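Local coordinates for Ypr154wp (Saccharomyces cerevisiae, PDB 1ZX6), which promotes de novo induction of the [PSI+] prion form of SUP35 when overproduced, and interacts with LAS17, RSP5 and SUP35, at residues P23-Q28 with N43-I48. Numbering follows the deposited sequence.
Sequences PGDKVQ and NGRTGI
In this SH3 domain the diverging turn that leads into strand 26-32 meets the distal hairpin joining strands 37-42 and 45-50, and the meeting is a light polar one at the surface, burying only 70 Å² in all. Asp25 carries it from the turn, its CB directed toward the hairpin. The short amide of Asn43 and the long side chain of Arg45 face it: OD1 of Asp25 lies 4.3 Å from ND2 of Asn43, beyond a hydrogen bond, and OD2 of Asp25 stands 4.5 Å from NH2 of Arg45, at the edge of the guanidinium and near its plane. Opposite charges so placed probably attract, yet the gap is too wide for a salt bridge. Each group has a closer partner: OD2 of Asp25 accepts a hydrogen bond from the backbone N of Lys22, which steadies the carboxylate over the turn, while NH1 of Arg45 is bonded to the carbonyl O of Gly20. The Arg45 side chain also rests on Leu19, in the loop leading to strand 26-32. The tight type I' turn needs left-handed angles at Asn43 (phi 52°, psi 42°), which asparagine tolerates better than most residues, and positive phi at Gly44, where a CB would strike the preceding carbonyl O. Strand 37-42 lies between strands 26-32 and 45-50 in the sheet, and its Cys42 touches Asp25.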
loop_
_atom_site.group_PDB
_atom_site.type_symbol
_atom_site.label_atom_id
_atom_site.label_comp_id
_atom_site.label_asym_id
_atom_site.label_seq_id
_atom_site.Cartn_x
_atom_site.Cartn_y
_atom_site.Cartn_z
ATOM N N PRO A 23 4.092 4.945 8.039
ATOM C CA PRO A 23 2.844 4.971 8.800
ATOM C C PRO A 23 2.086 6.290 8.675
ATOM O O PRO A 23 2.704 7.365 8.772
ATOM C CB PRO A 23 3.324 4.772 10.244
ATOM C CG PRO A 23 4.644 4.093 10.116
ATOM C CD PRO A 23 5.262 4.668 8.892
ATOM N N GLY A 24 0.780 6.203 8.432
ATOM C CA GLY A 24 -0.071 7.361 8.254
ATOM C C GLY A 24 -0.410 7.617 6.796
ATOM O O GLY A 24 -1.345 8.358 6.515
ATOM N N ASP A 25 0.368 7.041 5.873
ATOM C CA ASP A 25 0.163 7.250 4.431
ATOM C C ASP A 25 -1.192 6.653 4.054
ATOM O O ASP A 25 -1.450 5.504 4.381
ATOM C CB ASP A 25 1.202 6.495 3.577
ATOM C CG ASP A 25 2.553 7.196 3.489
ATOM O OD1 ASP A 25 2.661 8.373 3.888
ATOM O OD2 ASP A 25 3.503 6.540 2.956
ATOM N N LYS A 26 -2.031 7.431 3.354
ATOM C CA LYS A 26 -3.303 6.937 2.802
ATOM C C LYS A 26 -3.114 6.605 1.327
ATOM O O LYS A 26 -2.591 7.401 0.559
ATOM C CB LYS A 26 -4.421 7.958 3.042
ATOM C CG LYS A 26 -4.692 8.174 4.561
ATOM C CD LYS A 26 -5.644 9.307 4.895
ATOM C CE LYS A 26 -5.060 10.655 4.595
ATOM N NZ LYS A 26 -3.788 10.976 5.320
ATOM N N VAL A 27 -3.567 5.412 0.957
ATOM C CA VAL A 27 -3.251 4.771 -0.302
ATOM C C VAL A 27 -4.558 4.480 -1.009
ATOM O O VAL A 27 -5.486 3.940 -0.403
ATOM C CB VAL A 27 -2.511 3.467 -0.057
ATOM C CG1 VAL A 27 -2.093 2.801 -1.344
ATOM C CG2 VAL A 27 -1.309 3.716 0.844
ATOM N N GLN A 28 -4.641 4.853 -2.277
ATOM C CA GLN A 28 -5.791 4.491 -3.090
ATOM C C GLN A 28 -5.643 3.016 -3.446
ATOM O O GLN A 28 -4.671 2.638 -4.065
ATOM C CB GLN A 28 -5.849 5.334 -4.359
ATOM C CG GLN A 28 -7.053 5.019 -5.209
ATOM C CD GLN A 28 -7.211 5.937 -6.419
ATOM O OE1 GLN A 28 -6.316 6.712 -6.766
ATOM N NE2 GLN A 28 -8.383 5.876 -7.038
ATOM N N ASN A 43 0.594 9.438 -3.103
ATOM C CA ASN A 43 1.426 10.593 -3.364
ATOM C C ASN A 43 2.079 10.510 -4.741
ATOM O O ASN A 43 3.270 10.802 -4.890
ATOM C CB ASN A 43 2.497 10.696 -2.274
ATOM C CG ASN A 43 1.904 10.889 -0.878
ATOM O OD1 ASN A 43 0.778 11.387 -0.735
ATOM N ND2 ASN A 43 2.673 10.507 0.167
ATOM N N GLY A 44 1.309 10.079 -5.742
ATOM C CA GLY A 44 1.799 10.043 -7.113
ATOM C C GLY A 44 2.545 8.783 -7.537
ATOM O O GLY A 44 2.843 8.628 -8.711
ATOM N N ARG A 45 2.847 7.887 -6.598
ATOM C CA ARG A 45 3.547 6.621 -6.894
ATOM C C ARG A 45 2.554 5.456 -6.960
ATOM O O ARG A 45 1.616 5.401 -6.154
ATOM C CB ARG A 45 4.588 6.322 -5.790
ATOM C CG ARG A 45 5.787 7.252 -5.744
ATOM C CD ARG A 45 6.554 7.120 -4.420
ATOM N NE ARG A 45 5.694 7.485 -3.292
ATOM C CZ ARG A 45 5.317 6.683 -2.299
ATOM N NH1 ARG A 45 5.724 5.416 -2.218
ATOM N NH2 ARG A 45 4.507 7.162 -1.375
ATOM N N THR A 46 2.792 4.496 -7.860
ATOM C CA THR A 46 1.923 3.324 -7.999
ATOM C C THR A 46 2.786 2.054 -7.865
ATOM O O THR A 46 3.852 1.969 -8.445
ATOM C CB THR A 46 1.176 3.304 -9.341
ATOM O OG1 THR A 46 0.330 4.460 -9.442
ATOM C CG2 THR A 46 0.326 2.034 -9.500
ATOM N N GLY A 47 2.333 1.092 -7.063
ATOM C CA GLY A 47 3.023 -0.180 -6.951
ATOM C C GLY A 47 2.296 -1.133 -6.021
ATOM O O GLY A 47 1.131 -0.897 -5.649
ATOM N N ILE A 48 3.015 -2.169 -5.603
ATOM C CA ILE A 48 2.451 -3.202 -4.776
ATOM C C ILE A 48 3.087 -3.205 -3.393
ATOM O O ILE A 48 4.247 -2.800 -3.212
ATOM C CB ILE A 48 2.509 -4.589 -5.459
ATOM C CG1 ILE A 48 3.933 -5.094 -5.637
ATOM C CG2 ILE A 48 1.785 -4.540 -6.825
ATOM C CD1 ILE A 48 3.980 -6.563 -6.099
#